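Local coordinates for protein inactive glucansucrase (PDB 5JBD) that is an inactive member of the glucansucrase family, built round a TIM-type barrel of glycosyl hydrolase family 70, and is modelled with a bound calcium ion, at residues Ser583-Ile588 with Leu597-Lys602; Glu654-Phe659 with Trp690-Tyr695; Gln784-Tyr789 with Gln847-Gly852. One frame throughout, in Å; residues are numbered along the deposited sequence.

Contact 1. Residues Ser583-Ile588 with Leu597-Lys602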
loop_
_atom_site.group_PDB
_atom_site.type_symbol
_atom_site.label_atom_id
_atom_site.label_comp_id
_atom_site.label_asym_id
_atom_site.label_seq_id
_atom_site.Cartn_x
_atom_site.Cartn_y
_atom_site.Cartn_z
ATOM N N SER A 583 -36.997 -18.153 -15.046
ATOM C CA SER A 583 -35.916 -19.094 -14.764
ATOM C C SER A 583 -36.420 -20.538 -14.907
ATOM O O SER A 583 -37.615 -20.779 -15.111
ATOM C CB SER A 583 -35.355 -18.857 -13.358
ATOM O OG SER A 583 -36.336 -19.143 -12.371
ATOM N N GLU A 584 -35.502 -21.491 -14.794
ATOM C CA GLU A 584 -35.835 -22.918 -14.944
ATOM C C GLU A 584 -36.619 -23.488 -13.771
ATOM O O GLU A 584 -37.258 -24.517 -13.913
ATOM C CB GLU A 584 -34.570 -23.744 -15.134
ATOM C CG GLU A 584 -33.787 -23.406 -16.391
ATOM C CD GLU A 584 -32.374 -23.961 -16.343
ATOM O OE1 GLU A 584 -31.510 -23.402 -15.620
ATOM O OE2 GLU A 584 -32.130 -24.967 -17.031
ATOM N N ASN A 585 -36.560 -22.833 -12.613
ATOM C CA ASN A 585 -37.206 -23.323 -11.390
ATOM C C ASN A 585 -38.231 -22.310 -10.871
ATOM O O ASN A 585 -38.063 -21.105 -11.070
ATOM C CB ASN A 585 -36.144 -23.572 -10.320
ATOM C CG ASN A 585 -35.043 -24.499 -10.806
ATOM O OD1 ASN A 585 -35.205 -25.721 -10.812
ATOM N ND2 ASN A 585 -33.915 -23.922 -11.217
ATOM N N PRO A 586 -39.281 -22.793 -10.179
ATOM C CA PRO A 586 -40.305 -21.903 -9.620
ATOM C C PRO A 586 -39.851 -21.249 -8.293
ATOM O O PRO A 586 -38.717 -21.478 -7.841
ATOM C CB PRO A 586 -41.486 -22.854 -9.405
ATOM C CG PRO A 586 -40.821 -24.134 -9.021
ATOM C CD PRO A 586 -39.546 -24.200 -9.822
ATOM N N ALA A 587 -40.732 -20.449 -7.686
ATOM C CA ALA A 587 -40.395 -19.664 -6.484
ATOM C C ALA A 587 -40.081 -20.520 -5.254
ATOM O O ALA A 587 -39.285 -20.116 -4.398
ATOM C CB ALA A 587 -41.527 -18.694 -6.159
ATOM N N ILE A 588 -40.745 -21.672 -5.159
ATOM C CA ILE A 588 -40.594 -22.606 -4.038
ATOM C C ILE A 588 -40.443 -24.040 -4.572
ATOM O O ILE A 588 -41.178 -24.442 -5.477
ATOM C CB ILE A 588 -41.793 -22.516 -3.048
ATOM C CG1 ILE A 588 -41.793 -21.149 -2.330
ATOM C CG2 ILE A 588 -41.758 -23.642 -2.007
ATOM C CD1 ILE A 588 -43.124 -20.767 -1.723
ATOM N N LEU A 597 -33.069 -32.063 -2.590
ATOM C CA LEU A 597 -33.731 -31.052 -3.410
ATOM C C LEU A 597 -33.411 -31.263 -4.898
ATOM O O LEU A 597 -32.245 -31.313 -5.283
ATOM C CB LEU A 597 -33.297 -29.645 -2.974
ATOM C CG LEU A 597 -34.163 -28.501 -3.499
ATOM C CD1 LEU A 597 -35.524 -28.516 -2.823
ATOM C CD2 LEU A 597 -33.474 -27.159 -3.299
ATOM N N LYS A 598 -34.457 -31.346 -5.718
ATOM C CA LYS A 598 -34.352 -31.596 -7.163
ATOM C C LYS A 598 -34.433 -30.279 -7.914
ATOM O O LYS A 598 -35.431 -29.581 -7.807
ATOM C CB LYS A 598 -35.533 -32.501 -7.633
ATOM C CG LYS A 598 -35.242 -34.009 -7.667
ATOM C CD LYS A 598 -34.724 -34.428 -9.049
ATOM C CE LYS A 598 -33.465 -35.265 -8.964
ATOM N NZ LYS A 598 -32.831 -35.461 -10.292
ATOM N N VAL A 599 -33.418 -29.961 -8.705
ATOM C CA VAL A 599 -33.327 -28.649 -9.341
ATOM C C VAL A 599 -32.987 -28.825 -10.821
ATOM O O VAL A 599 -32.213 -29.717 -11.178
ATOM C CB VAL A 599 -32.228 -27.776 -8.646
ATOM C CG1 VAL A 599 -32.144 -26.395 -9.280
ATOM C CG2 VAL A 599 -32.504 -27.637 -7.148
ATOM N N THR A 600 -33.538 -27.950 -11.662
ATOM C CA THR A 600 -33.188 -27.890 -13.083
ATOM C C THR A 600 -32.197 -26.772 -13.395
ATOM O O THR A 600 -32.403 -25.625 -12.991
ATOM C CB THR A 600 -34.448 -27.696 -13.957
ATOM O OG1 THR A 600 -35.384 -28.718 -13.648
ATOM C CG2 THR A 600 -34.116 -27.761 -15.443
ATOM N N VAL A 601 -31.145 -27.108 -14.149
ATOM C CA VAL A 601 -30.038 -26.197 -14.437
ATOM C C VAL A 601 -29.593 -26.308 -15.885
ATOM O O VAL A 601 -29.823 -27.329 -16.523
ATOM C CB VAL A 601 -28.825 -26.492 -13.518
ATOM C CG1 VAL A 601 -29.215 -26.334 -12.043
ATOM C CG2 VAL A 601 -28.244 -27.882 -13.763
ATOM N N LYS A 602 -28.918 -25.272 -16.371
ATOM C CA LYS A 602 -28.263 -25.271 -17.686
ATOM C C LYS A 602 -27.240 -24.152 -17.773
ATOM O O LYS A 602 -27.200 -23.275 -16.906
ATOM C CB LYS A 602 -29.287 -25.104 -18.804
ATOM C CG LYS A 602 -29.895 -23.710 -18.902
ATOM C CD LYS A 602 -31.039 -23.666 -19.914
ATOM C CE LYS A 602 -30.558 -23.226 -21.286
ATOM N NZ LYS A 602 -30.106 -21.799 -21.318
#
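Glu584 in the loop 583-588 and Thr600 on the strand 597-601 bring the backbones closest, their CA atoms 5.9 Å apart. Strand 597-601 pairs by one edge with strand 550-555 in a two-stranded antiparallel sheet; on its other edge the side chain of Asn585 takes the place of a partner strand. The primary amide of Asn585 grips both backbone polar groups of Thr600. Thr600 N donates to a lone pair of Asn585 OD1 over 2.9 Å, in the carbonyl plane and nearly straight at 165°. Asn585 ND2 returns a bond to Thr600 O, with the oxygen tilted 20° from the amide plane. The second use of ND2, toward Asp570, helps fix the rotation of this buried amide, and Val599 CG1 flanks it, 3.5 Å from Asn585 OD1. Glu584 turns CG away from its own carbonyl carbon (chi1 -63°) and stretches its chain past Thr600 to the backbone of Val601 and Lys602. Its OE2 has its polar partner in Gln549, while the ammonium of Lys602 leads off to a salt bridge with Glu573. Between these two side chains the meeting is therefore one of aliphatic stem with carboxylate: Lys602 CG lies 3.2 Å from Glu584 OE2.

Contact 2. Residues Glu654-Phe659 with Trp690-Tyr695; sequences EDFSLF and WMAPAY
Asp655 makes both hydrogen bonds between the segments, one from its backbone and one to its side chain. Asp655 N donates to Trp690 O at 3.0 Å and continues the parallel pairing of Glu654 with Trp690 just where the strands end. Its carboxylate then reaches over the chain leaving strand 688-691: Asp655 OD1 accepts a weak bond from Ala692 N at 3.1 Å, and OD2 lies against the methyl CE of Met691. Glu654 and Trp690 project from the same face of the sheet and run side by side. With CG opposite its backbone N (chi1 180°) and the chain extended, Glu654 lies flat over the six-membered ring of the indole, CG 3.7 Å from the ring centroid in a CH-pi contact and the carboxylate plane only 10° from that of the ring. Glu654 OE2 is hydrogen-bonded to His392 ND1, and Trp690 NE1 to Asp747 OD2, which anchors this pair at both polar ends. Phe656 turns an edge to the indole face in an offset edge-to-face pair, the centroid of its ring 5.7 Å from that of the five-membered ring of Trp690, planes at 83°. Ala692 CB covers one face of the Phe656 ring, 3.8 Å from its centroid, and Pro693 CD approaches Phe656 CZ at 4.0 Å. All the touching residues are buried. Glu654, Asp655, Phe656 and Trp690 gather where neighbouring parallel strands pass into loops at their C-terminal ends, a layout characteristic of the TIM barrel, whose active-site pocket lies at this end in related enzymes.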
loop_
_atom_site.group_PDB
_atom_site.type_symbol
_atom_site.label_atom_id
_atom_site.label_comp_id
_atom_site.label_asym_id
_atom_site.label_seq_id
_atom_site.Cartn_x
_atom_site.Cartn_y
_atom_site.Cartn_z
ATOM N N GLU A 654 -14.414 -3.620 3.023
ATOM C CA GLU A 654 -13.352 -2.701 2.621
ATOM C C GLU A 654 -14.039 -1.426 2.136
ATOM O O GLU A 654 -14.773 -1.467 1.153
ATOM C CB GLU A 654 -12.450 -3.270 1.498
ATOM C CG GLU A 654 -11.359 -2.277 1.096
ATOM C CD GLU A 654 -10.292 -2.810 0.154
ATOM O OE1 GLU A 654 -10.457 -3.867 -0.462
ATOM O OE2 GLU A 654 -9.258 -2.129 0.028
ATOM N N ASP A 655 -13.789 -0.310 2.810
ATOM C CA ASP A 655 -14.595 0.912 2.593
ATOM C C ASP A 655 -14.108 1.867 1.501
ATOM O O ASP A 655 -14.698 2.931 1.319
ATOM C CB ASP A 655 -14.779 1.668 3.921
ATOM C CG ASP A 655 -13.690 2.686 4.207
ATOM O OD1 ASP A 655 -12.556 2.586 3.678
ATOM O OD2 ASP A 655 -13.995 3.613 5.000
ATOM N N PHE A 656 -13.034 1.522 0.796
ATOM C CA PHE A 656 -12.421 2.467 -0.131
ATOM C C PHE A 656 -11.903 1.818 -1.399
ATOM O O PHE A 656 -11.777 0.581 -1.486
ATOM C CB PHE A 656 -11.268 3.206 0.554
ATOM C CG PHE A 656 -10.019 2.381 0.754
ATOM C CD1 PHE A 656 -9.932 1.465 1.792
ATOM C CD2 PHE A 656 -8.911 2.551 -0.076
ATOM C CE1 PHE A 656 -8.777 0.712 1.988
ATOM C CE2 PHE A 656 -7.759 1.799 0.109
ATOM C CZ PHE A 656 -7.689 0.882 1.152
ATOM N N SER A 657 -11.585 2.688 -2.359
ATOM C CA SER A 657 -10.858 2.339 -3.579
ATOM C C SER A 657 -9.699 3.323 -3.734
ATOM O O SER A 657 -9.814 4.485 -3.337
ATOM C CB SER A 657 -11.791 2.461 -4.804
ATOM O OG SER A 657 -11.055 2.467 -6.034
ATOM N N LEU A 658 -8.611 2.886 -4.361
ATOM C CA LEU A 658 -7.542 3.802 -4.753
ATOM C C LEU A 658 -8.032 4.892 -5.726
ATOM O O LEU A 658 -7.482 5.998 -5.744
ATOM C CB LEU A 658 -6.383 3.036 -5.414
ATOM C CG LEU A 658 -5.675 1.951 -4.607
ATOM C CD1 LEU A 658 -4.542 1.332 -5.416
ATOM C CD2 LEU A 658 -5.111 2.513 -3.311
ATOM N N PHE A 659 -9.056 4.581 -6.515
ATOM C CA PHE A 659 -9.570 5.471 -7.570
ATOM C C PHE A 659 -10.768 6.295 -7.119
ATOM O O PHE A 659 -11.461 6.914 -7.932
ATOM C CB PHE A 659 -9.936 4.637 -8.793
ATOM C CG PHE A 659 -8.794 3.815 -9.300
ATOM C CD1 PHE A 659 -7.835 4.376 -10.135
ATOM C CD2 PHE A 659 -8.658 2.478 -8.920
ATOM C CE1 PHE A 659 -6.766 3.625 -10.597
ATOM C CE2 PHE A 659 -7.591 1.718 -9.380
ATOM C CZ PHE A 659 -6.644 2.290 -10.221
ATOM N N TRP A 690 -13.542 -2.022 7.651
ATOM C CA TRP A 690 -12.151 -1.717 7.338
ATOM C C TRP A 690 -12.102 -0.317 6.721
ATOM O O TRP A 690 -12.602 -0.080 5.601
ATOM C CB TRP A 690 -11.544 -2.802 6.431
ATOM C CG TRP A 690 -10.262 -2.518 5.708
ATOM C CD1 TRP A 690 -9.359 -1.522 5.953
ATOM C CD2 TRP A 690 -9.743 -3.252 4.594
ATOM N NE1 TRP A 690 -8.315 -1.587 5.066
ATOM C CE2 TRP A 690 -8.523 -2.636 4.215
ATOM C CE3 TRP A 690 -10.186 -4.367 3.876
ATOM C CZ2 TRP A 690 -7.749 -3.094 3.136
ATOM C CZ3 TRP A 690 -9.416 -4.829 2.812
ATOM C CH2 TRP A 690 -8.206 -4.201 2.461
ATOM N N MET A 691 -11.484 0.602 7.457
ATOM C CA MET A 691 -11.310 1.987 7.015
ATOM C C MET A 691 -9.949 2.189 6.360
ATOM O O MET A 691 -8.935 1.643 6.804
ATOM C CB MET A 691 -11.484 2.955 8.184
ATOM C CG MET A 691 -12.841 2.810 8.852
ATOM S SD MET A 691 -13.509 4.274 9.666
ATOM C CE MET A 691 -13.844 5.256 8.208
ATOM N N ALA A 692 -9.952 2.995 5.305
ATOM C CA ALA A 692 -8.745 3.345 4.576
ATOM C C ALA A 692 -7.668 3.892 5.503
ATOM O O ALA A 692 -7.990 4.468 6.546
ATOM C CB ALA A 692 -9.072 4.380 3.502
ATOM N N PRO A 693 -6.389 3.733 5.123
ATOM C CA PRO A 693 -5.352 4.402 5.901
ATOM C C PRO A 693 -5.641 5.910 5.913
ATOM O O PRO A 693 -5.765 6.532 4.854
ATOM C CB PRO A 693 -4.065 4.092 5.115
ATOM C CG PRO A 693 -4.536 3.843 3.722
ATOM C CD PRO A 693 -5.830 3.117 3.905
ATOM N N ALA A 694 -5.781 6.472 7.111
ATOM C CA ALA A 694 -6.385 7.785 7.281
ATOM C C ALA A 694 -5.354 8.917 7.371
ATOM O O ALA A 694 -5.725 10.071 7.540
ATOM C CB ALA A 694 -7.267 7.762 8.518
ATOM N N TYR A 695 -4.081 8.586 7.170
ATOM C CA TYR A 695 -2.937 9.460 7.448
ATOM C C TYR A 695 -2.874 10.548 6.382
ATOM O O TYR A 695 -3.449 10.396 5.294
ATOM C CB TYR A 695 -1.635 8.623 7.494
ATOM C CG TYR A 695 -1.882 7.298 8.193
ATOM C CD1 TYR A 695 -2.186 7.266 9.553
ATOM C CD2 TYR A 695 -1.947 6.101 7.479
ATOM C CE1 TYR A 695 -2.488 6.082 10.190
ATOM C CE2 TYR A 695 -2.249 4.915 8.120
ATOM C CZ TYR A 695 -2.530 4.918 9.477
ATOM O OH TYR A 695 -2.831 3.745 10.140
#

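Contact 3. Residues Gln784-Tyr789 with Gln847-Gly852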
loop_
_atom_site.group_PDB
_atom_site.type_symbol
_atom_site.label_atom_id
_atom_site.label_comp_id
_atom_site.label_asym_id
_atom_site.label_seq_id
_atom_site.Cartn_x
_atom_site.Cartn_y
_atom_site.Cartn_z
ATOM N N GLN A 784 28.000 4.656 -1.851
ATOM C CA GLN A 784 28.003 5.991 -2.444
ATOM C C GLN A 784 27.141 6.921 -1.625
ATOM O O GLN A 784 26.032 6.554 -1.232
ATOM C CB GLN A 784 27.443 5.963 -3.870
ATOM C CG GLN A 784 28.291 5.223 -4.889
ATOM C CD GLN A 784 29.697 5.762 -4.996
ATOM O OE1 GLN A 784 29.910 6.964 -5.137
ATOM N NE2 GLN A 784 30.674 4.864 -4.931
ATOM N N ILE A 785 27.629 8.137 -1.400
ATOM C CA ILE A 785 26.829 9.151 -0.726
ATOM C C ILE A 785 25.730 9.634 -1.678
ATOM O O ILE A 785 26.010 10.003 -2.812
ATOM C CB ILE A 785 27.703 10.303 -0.165
ATOM C CG1 ILE A 785 28.634 9.731 0.914
ATOM C CG2 ILE A 785 26.811 11.406 0.393
ATOM C CD1 ILE A 785 29.457 10.721 1.687
ATOM N N TYR A 786 24.500 9.654 -1.164
ATOM C CA TYR A 786 23.276 9.914 -1.918
ATOM C C TYR A 786 22.394 10.815 -1.060
ATOM O O TYR A 786 22.267 10.591 0.155
ATOM C CB TYR A 786 22.578 8.555 -2.141
ATOM C CG TYR A 786 21.280 8.522 -2.949
ATOM C CD1 TYR A 786 21.246 8.918 -4.286
ATOM C CD2 TYR A 786 20.092 8.020 -2.392
ATOM C CE1 TYR A 786 20.066 8.848 -5.032
ATOM C CE2 TYR A 786 18.907 7.942 -3.131
ATOM C CZ TYR A 786 18.892 8.348 -4.450
ATOM O OH TYR A 786 17.720 8.283 -5.195
ATOM N N PHE A 787 21.787 11.831 -1.672
ATOM C CA PHE A 787 21.017 12.825 -0.925
ATOM C C PHE A 787 19.523 12.495 -0.896
ATOM O O PHE A 787 18.682 13.239 -1.403
ATOM C CB PHE A 787 21.277 14.233 -1.484
ATOM C CG PHE A 787 22.724 14.654 -1.451
ATOM C CD1 PHE A 787 23.499 14.492 -0.299
ATOM C CD2 PHE A 787 23.307 15.264 -2.552
ATOM C CE1 PHE A 787 24.826 14.900 -0.264
ATOM C CE2 PHE A 787 24.631 15.686 -2.520
ATOM C CZ PHE A 787 25.392 15.502 -1.373
ATOM N N ALA A 788 19.195 11.371 -0.263
ATOM C CA ALA A 788 17.817 10.883 -0.213
ATOM C C ALA A 788 16.979 11.787 0.652
ATOM O O ALA A 788 17.480 12.348 1.636
ATOM C CB ALA A 788 17.776 9.466 0.348
ATOM N N TYR A 789 15.712 11.933 0.282
ATOM C CA TYR A 789 14.704 12.508 1.172
ATOM C C TYR A 789 14.367 11.453 2.223
ATOM O O TYR A 789 13.858 10.389 1.880
ATOM C CB TYR A 789 13.463 12.933 0.384
ATOM C CG TYR A 789 13.725 14.153 -0.470
ATOM C CD1 TYR A 789 14.280 14.037 -1.741
ATOM C CD2 TYR A 789 13.476 15.428 0.017
ATOM C CE1 TYR A 789 14.544 15.162 -2.515
ATOM C CE2 TYR A 789 13.727 16.566 -0.751
ATOM C CZ TYR A 789 14.267 16.423 -2.013
ATOM O OH TYR A 789 14.529 17.533 -2.771
ATOM N N GLN A 847 14.787 7.488 -5.904
ATOM C CA GLN A 847 14.030 8.733 -5.745
ATOM C C GLN A 847 14.084 9.680 -6.948
ATOM O O GLN A 847 13.530 10.783 -6.888
ATOM C CB GLN A 847 14.478 9.447 -4.463
ATOM C CG GLN A 847 14.138 8.661 -3.204
ATOM C CD GLN A 847 14.317 9.464 -1.929
ATOM O OE1 GLN A 847 14.838 10.579 -1.951
ATOM N NE2 GLN A 847 13.919 8.886 -0.797
ATOM N N ASN A 848 14.741 9.247 -8.026
ATOM C CA ASN A 848 14.831 10.003 -9.282
ATOM C C ASN A 848 15.578 11.354 -9.147
ATOM O O ASN A 848 15.202 12.328 -9.785
ATOM C CB ASN A 848 13.432 10.240 -9.897
ATOM C CG ASN A 848 12.681 8.951 -10.194
ATOM O OD1 ASN A 848 11.524 8.801 -9.818
ATOM N ND2 ASN A 848 13.329 8.025 -10.875
ATOM N N ILE A 849 16.638 11.382 -8.339
ATOM C CA ILE A 849 17.477 12.593 -8.177
ATOM C C ILE A 849 18.886 12.499 -8.771
ATOM O O ILE A 849 19.479 13.530 -9.131
ATOM C CB ILE A 849 17.567 13.037 -6.700
ATOM C CG1 ILE A 849 18.201 11.954 -5.820
ATOM C CG2 ILE A 849 16.179 13.407 -6.184
ATOM C CD1 ILE A 849 18.383 12.365 -4.380
ATOM N N GLY A 850 19.432 11.290 -8.838
ATOM C CA GLY A 850 20.754 11.036 -9.401
ATOM C C GLY A 850 21.744 10.601 -8.342
ATOM O O GLY A 850 21.656 11.031 -7.188
ATOM N N ILE A 851 22.697 9.768 -8.748
ATOM C CA ILE A 851 23.696 9.200 -7.840
ATOM C C ILE A 851 24.972 10.048 -7.768
ATOM O O ILE A 851 25.793 9.834 -6.876
ATOM C CB ILE A 851 24.009 7.720 -8.229
ATOM C CG1 ILE A 851 24.566 6.911 -7.048
ATOM C CG2 ILE A 851 24.987 7.622 -9.401
ATOM C CD1 ILE A 851 23.704 6.897 -5.809
ATOM N N GLY A 852 25.129 10.995 -8.706
ATOM C CA GLY A 852 26.317 11.857 -8.793
ATOM C C GLY A 852 26.130 13.300 -8.364
ATOM O O GLY A 852 26.936 14.150 -8.742
HETATM O O HOH W 1 28.111 8.160 -7.076
HETATM O O HOH W 2 25.137 11.770 -4.884
HETATM O O HOH W 3 22.481 12.269 -4.521
#
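Gln847 OE1 accepts from Tyr789 N at 2.8 Å, on a lone pair in its carbonyl plane, while NE2 of the same amide donates to Tyr789 O at 168°. This two-pronged bond fastens the loop after strand 841-845 to strand 784-791, an outer strand of the six-stranded antiparallel sheet, and Thr844 holds NE2 as well. The extended Gln847 chain brings its amide to the Tyr789 ring too, where OE1 lies in the ring plane at the edge, 3.5 Å from Tyr789 CD1. A chi1 of -178° swings the Tyr786 ring out from the strand toward the loop, where its OH accepts from Gln847 N at 3.1 Å. Glu172, bonded to that hydroxyl and to the amides of Asn848, Ile849 and Gly850, holds the loop together from outside the two segments. Ile849 lays CD1 over one face of the Tyr786 ring and CG1 3.7 Å from Tyr786 CE1, and Gly850 O meets the ring at its edge. Ile851 CD1 touches Tyr786 CD1 at 3.5 Å, the two side chains crossing nearly at right angles. Farther along, water fills in for direct backbone pairing. One molecule donates to Ile785 O and, weakly, to Ile851 O. At Phe787, the centre of an inverse gamma turn, another water accepts from Phe787 N at 3.0 Å and donates to Gly850 O at 3.1 Å.

The three contacts follow one another, neither nested nor crossed. Contact 1 closes a short excursion that takes in most of strand 588-590, in a beta-rich region at the far end of the molecule, its centre about 44 Å from the centre of the chain. The chain then returns to the parallel barrel, five of whose strands it has already supplied, and contact 2 joins the ends of adjacent strands 652-654 and 688-691 across an intervening pair of helices. Contact 3 closes the longest loop, tying an outer strand of the six-stranded sheet to the segment after strand 841-845. Contacts 1 and 3 lie on opposite sides of the chain's centre, to which contact 2 is nearest.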